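Local atomic coordinates of SVP1-like protein 2 (Kluyveromyces lactis, PDB entry 4EXV), a protein that probably binds phosphatidylinositol 3-phosphate as a seven-bladed beta-propeller of the PROPPIN family, whose members act at membranes in autophagy. Residues S104-V109 and L161-E166; D244-H249 and N291-A296. All blocks are in the same frame, centred on the assembly; numbering follows the deposited sequence.

Contact 1: S104-V109 and L161-E166; sequences SREFIV and LQTDAE. With SO4 (sulfate ion), chain D.
The F107 ring is covered on both faces: L161 CD1 of the facing segment sits over the centre of one, 4.2 Å from the ring centroid and 7° off its normal, a CH-pi contact, while CB of E106, its own neighbour in sequence, lies toward the rim of the other. L161 CB adds to the first cover, 4.0 Å from F107 CZ. At the edge, near the ring plane, comes the carbonyl carbon of Q162, and T163 CG2 approaches F107 CZ obliquely at 3.9 Å. With CG anti to its carbonyl carbon (chi1 -52°), the F107 ring reaches across to the 161-166 loop. T163 turns its methyl inward; its hydroxyl bonds D164 OD1 instead, meeting that oxygen from above the carboxylate plane. No hydrogen bond joins the two segments; the contact is mainly apolar, with E106 OE1 set against the T163 methyl, and F140 of strand 138-141 and I118 of strand 115-120 extend it, each touching both F107 and L161. The hairpin turn before F107 is tied by S104 OG, which accepts from E106 N at 3.1 Å and an almost straight 167°, and weakly from F107 N. Within the same turn, R105 N donates to O2 of a sulfate, probably from the crystallisation liquor, that H63 also bonds. The S104-E106 link is an ST turn within the 98-104/107-112 hairpin, and the F107 packing joins adjacent beta-propeller blades.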
# COMPACT_ATOMS: atom_id res chain seq x y z
N SER A 104 8.77 -9.82 -3.24
CA SER A 104 7.97 -10.98 -3.57
C SER A 104 8.92 -12.16 -3.47
O SER A 104 10.12 -11.96 -3.39
CB SER A 104 7.35 -10.83 -4.96
OG SER A 104 7.82 -11.82 -5.85
N ARG A 105 8.40 -13.38 -3.45
CA ARG A 105 9.26 -14.55 -3.26
C ARG A 105 10.16 -14.80 -4.47
O ARG A 105 10.95 -15.73 -4.47
CB ARG A 105 8.46 -15.81 -2.92
CG ARG A 105 8.35 -16.10 -1.43
CD ARG A 105 7.01 -16.77 -1.08
NE ARG A 105 7.20 -18.08 -0.45
CZ ARG A 105 6.74 -18.40 0.76
NH1 ARG A 105 6.04 -17.52 1.48
NH2 ARG A 105 6.97 -19.62 1.23
N GLU A 106 10.04 -13.95 -5.49
CA GLU A 106 10.90 -14.05 -6.66
C GLU A 106 11.29 -12.72 -7.31
O GLU A 106 11.91 -12.71 -8.36
CB GLU A 106 10.29 -14.99 -7.69
CG GLU A 106 8.82 -14.75 -7.92
CD GLU A 106 8.14 -15.94 -8.56
OE1 GLU A 106 8.79 -17.01 -8.64
OE2 GLU A 106 6.97 -15.80 -8.98
N PHE A 107 10.92 -11.60 -6.70
CA PHE A 107 11.39 -10.29 -7.17
C PHE A 107 11.67 -9.34 -6.02
O PHE A 107 10.97 -9.35 -5.02
CB PHE A 107 10.39 -9.64 -8.14
CG PHE A 107 9.98 -10.54 -9.27
CD1 PHE A 107 10.81 -10.74 -10.36
CD2 PHE A 107 8.76 -11.22 -9.22
CE1 PHE A 107 10.43 -11.58 -11.40
CE2 PHE A 107 8.37 -12.06 -10.25
CZ PHE A 107 9.21 -12.25 -11.35
N ILE A 108 12.72 -8.54 -6.16
CA ILE A 108 12.90 -7.34 -5.36
C ILE A 108 12.67 -6.15 -6.29
O ILE A 108 13.30 -6.05 -7.34
CB ILE A 108 14.31 -7.24 -4.78
CG1 ILE A 108 14.59 -8.45 -3.89
CG2 ILE A 108 14.47 -5.96 -3.99
CD1 ILE A 108 16.08 -8.63 -3.59
N VAL A 109 11.76 -5.27 -5.91
CA VAL A 109 11.41 -4.16 -6.78
C VAL A 109 11.73 -2.84 -6.10
O VAL A 109 11.29 -2.59 -4.97
CB VAL A 109 9.94 -4.21 -7.23
CG1 VAL A 109 9.67 -3.13 -8.26
CG2 VAL A 109 9.61 -5.59 -7.80
N LEU A 161 4.43 -9.54 -13.97
CA LEU A 161 5.77 -10.07 -14.16
C LEU A 161 5.75 -11.59 -14.26
O LEU A 161 4.98 -12.27 -13.57
CB LEU A 161 6.68 -9.66 -13.01
CG LEU A 161 6.72 -8.18 -12.66
CD1 LEU A 161 8.03 -7.91 -11.95
CD2 LEU A 161 6.59 -7.34 -13.91
N GLN A 162 6.60 -12.13 -15.13
CA GLN A 162 6.75 -13.57 -15.23
C GLN A 162 8.21 -14.01 -15.22
O GLN A 162 9.03 -13.52 -16.01
CB GLN A 162 6.08 -14.09 -16.50
CG GLN A 162 4.64 -13.66 -16.68
CD GLN A 162 4.42 -12.90 -17.97
OE1 GLN A 162 5.34 -12.79 -18.80
NE2 GLN A 162 3.21 -12.39 -18.16
N THR A 163 8.52 -14.95 -14.33
CA THR A 163 9.62 -15.87 -14.58
C THR A 163 9.13 -16.73 -15.75
O THR A 163 7.97 -16.62 -16.14
CB THR A 163 9.95 -16.71 -13.33
OG1 THR A 163 8.77 -17.36 -12.84
CG2 THR A 163 10.51 -15.82 -12.22
N ASP A 164 10.00 -17.58 -16.30
CA ASP A 164 9.73 -18.19 -17.62
C ASP A 164 9.24 -17.13 -18.61
O ASP A 164 8.05 -17.02 -18.92
CB ASP A 164 8.75 -19.38 -17.56
CG ASP A 164 8.07 -19.54 -16.21
OD1 ASP A 164 8.76 -19.47 -15.18
OD2 ASP A 164 6.83 -19.73 -16.19
N ALA A 165 10.20 -16.35 -19.12
CA ALA A 165 9.89 -15.12 -19.84
C ALA A 165 10.54 -15.10 -21.23
O ALA A 165 11.64 -15.62 -21.39
CB ALA A 165 10.32 -13.94 -18.99
N GLU A 166 9.90 -14.47 -22.22
CA GLU A 166 8.73 -13.58 -22.06
C GLU A 166 9.10 -12.39 -21.14
O GLU A 166 8.26 -11.91 -20.38
CB GLU A 166 7.49 -14.32 -21.52
CG GLU A 166 7.22 -15.70 -22.12
CD GLU A 166 6.05 -16.42 -21.44
OE1 GLU A 166 5.11 -15.74 -20.99
OE2 GLU A 166 6.07 -17.67 -21.38
S SO4 D . 4.72 -13.99 -3.08
O1 SO4 D . 5.13 -15.13 -3.91
O2 SO4 D . 5.83 -13.07 -2.89
O3 SO4 D . 3.64 -13.22 -3.72
O4 SO4 D . 4.30 -14.51 -1.77

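Contact 2: D244-H249 and N291-A296; sequences DKWTLH and NDCKIA. With SO4 (sulfate ion), chain C.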
# COMPACT_ATOMS: atom_id res chain seq x y z
N ASP A 244 -5.26 14.73 3.71
CA ASP A 244 -4.60 15.63 4.67
C ASP A 244 -5.57 16.61 5.36
O ASP A 244 -5.17 17.37 6.24
CB ASP A 244 -3.44 16.39 4.01
CG ASP A 244 -3.88 17.25 2.83
OD1 ASP A 244 -4.77 16.83 2.05
OD2 ASP A 244 -3.33 18.36 2.68
N LYS A 245 -6.84 16.58 4.94
CA LYS A 245 -7.92 17.26 5.64
C LYS A 245 -8.24 16.46 6.91
O LYS A 245 -9.03 16.87 7.75
CB LYS A 245 -9.15 17.33 4.73
CG LYS A 245 -10.11 18.49 5.01
CD LYS A 245 -11.04 18.73 3.82
CE LYS A 245 -12.23 19.62 4.19
NZ LYS A 245 -13.29 19.58 3.13
N TRP A 246 -7.59 15.30 7.01
CA TRP A 246 -7.74 14.37 8.13
C TRP A 246 -9.18 13.92 8.35
O TRP A 246 -9.76 14.09 9.42
CB TRP A 246 -7.08 14.92 9.39
CG TRP A 246 -5.69 15.33 9.11
CD1 TRP A 246 -5.18 16.59 9.18
CD2 TRP A 246 -4.64 14.49 8.62
NE1 TRP A 246 -3.86 16.58 8.80
CE2 TRP A 246 -3.51 15.31 8.45
CE3 TRP A 246 -4.54 13.12 8.32
CZ2 TRP A 246 -2.29 14.81 7.99
CZ3 TRP A 246 -3.33 12.63 7.87
CH2 TRP A 246 -2.22 13.47 7.71
N THR A 247 -9.74 13.36 7.28
CA THR A 247 -11.01 12.65 7.33
C THR A 247 -10.79 11.27 6.70
O THR A 247 -10.25 11.15 5.59
CB THR A 247 -12.14 13.41 6.59
OG1 THR A 247 -12.41 14.64 7.27
CG2 THR A 247 -13.41 12.58 6.54
N LEU A 248 -11.20 10.24 7.43
CA LEU A 248 -11.16 8.88 6.94
C LEU A 248 -12.43 8.56 6.14
O LEU A 248 -13.54 8.76 6.63
CB LEU A 248 -11.04 7.95 8.14
CG LEU A 248 -11.29 6.47 7.87
CD1 LEU A 248 -10.34 5.95 6.80
CD2 LEU A 248 -11.14 5.72 9.16
N HIS A 249 -12.28 8.07 4.92
CA HIS A 249 -13.45 7.71 4.13
C HIS A 249 -13.43 6.22 3.84
O HIS A 249 -12.38 5.67 3.50
CB HIS A 249 -13.48 8.46 2.78
CG HIS A 249 -13.61 9.94 2.91
ND1 HIS A 249 -14.83 10.59 2.84
CD2 HIS A 249 -12.68 10.91 3.09
CE1 HIS A 249 -14.64 11.89 2.97
NE2 HIS A 249 -13.35 12.11 3.13
N ASN A 291 0.72 15.06 10.14
CA ASN A 291 1.48 15.13 8.88
C ASN A 291 1.58 13.89 7.89
O ASN A 291 1.63 14.09 6.68
CB ASN A 291 2.85 15.77 9.16
CG ASN A 291 3.94 15.26 8.23
OD1 ASN A 291 4.68 14.33 8.58
ND2 ASN A 291 4.04 15.87 7.05
N ASP A 292 1.64 12.64 8.39
CA ASP A 292 1.59 11.42 7.52
C ASP A 292 1.04 10.19 8.28
O ASP A 292 1.04 10.17 9.51
CB ASP A 292 2.96 11.14 6.87
CG ASP A 292 3.06 9.75 6.14
OD1 ASP A 292 2.50 9.56 5.03
OD2 ASP A 292 3.80 8.87 6.66
N CYS A 293 0.55 9.19 7.55
CA CYS A 293 0.08 7.95 8.19
C CYS A 293 -0.10 6.75 7.24
O CYS A 293 0.13 6.87 6.02
CB CYS A 293 -1.22 8.18 8.98
SG CYS A 293 -2.73 8.52 7.98
N LYS A 294 -0.48 5.61 7.80
CA LYS A 294 -0.86 4.44 6.99
C LYS A 294 -2.02 3.67 7.60
O LYS A 294 -2.18 3.62 8.83
CB LYS A 294 0.32 3.50 6.74
CG LYS A 294 1.47 4.19 6.02
CD LYS A 294 2.63 3.28 5.69
CE LYS A 294 3.69 4.12 5.01
NZ LYS A 294 4.71 3.32 4.29
N ILE A 295 -2.84 3.08 6.73
CA ILE A 295 -4.04 2.37 7.14
C ILE A 295 -3.89 0.87 6.97
O ILE A 295 -3.41 0.40 5.94
CB ILE A 295 -5.24 2.76 6.28
CG1 ILE A 295 -5.28 4.27 6.08
CG2 ILE A 295 -6.53 2.24 6.92
CD1 ILE A 295 -6.46 4.73 5.28
N ALA A 296 -4.30 0.12 7.98
CA ALA A 296 -4.37 -1.32 7.87
C ALA A 296 -5.78 -1.82 8.15
O ALA A 296 -6.50 -1.29 9.00
CB ALA A 296 -3.38 -1.97 8.82
S SO4 C . -13.38 15.85 3.40
O1 SO4 C . -12.97 16.44 4.68
O2 SO4 C . -12.45 14.77 3.05
O3 SO4 C . -14.75 15.35 3.50
O4 SO4 C . -13.37 16.88 2.35
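With CG anti to the carbonyl carbon (chi1 -52°), W246 swings its six-membered ring toward 291-296, although its CB does not point there. C293 holds SG between its backbone N and carbonyl carbon (chi1 70°), which sets the sulfur at the indole edge, near the ring plane and 4.2 Å from W246 CZ3. Farther along the benzo rim the indole meets main chain: N291 N approaches W246 CZ2 obliquely at 3.7 Å, and D292 N lies 4.0 Å from W246 CH2, likewise oblique to the ring. Replacing W246 by alanine would remove the indole and would probably leave C293 SG and the N291-D292 backbone without their neighbour, opening a gap between the segments. Deeper in, L248 CD1 touches I295 CD1 at 4.3 Å, and both side chains rest on A240 and V242 of strand 238-243. The polar end of D292 is taken by Y20. Three side chains of 244-249 grip a sulfate: H249 NE2 gives a bond of 2.8 Å and 162° to O2, K245 NZ one of 2.8 Å to O4, and T247 OG1 one of 3.2 Å to O1. K245 also pairs with D223. W246, C293, L248 and I295 thus join neighbouring propeller blades, while the sulfate beside them, probably from the crystallisation liquor, occupies a basic pocket consistent with a phosphoinositide headgroup site of PROPPINs.

Both contacts join consecutive blades of one propeller, but they lie on opposite sides of the chain's centre, about 32 Å apart, centre to centre. Contact 1 is a surface contact, its centre about 19 Å from that of the chain, between a hairpin and a loop that leaves strand 155-160. Contact 2 is partly buried, its centre about 13 Å from it, and its segments run into strands 247-252 and 294-299. The two share no strand or loop. Neither has a hydrogen bond across it: one relies on a phenyl ring covered by aliphatic groups, the other on an indole edge against sulfur and backbone, with an aliphatic pair deeper in. Their sulfates differ too, one held by backbone within contact 1, the other by side chains.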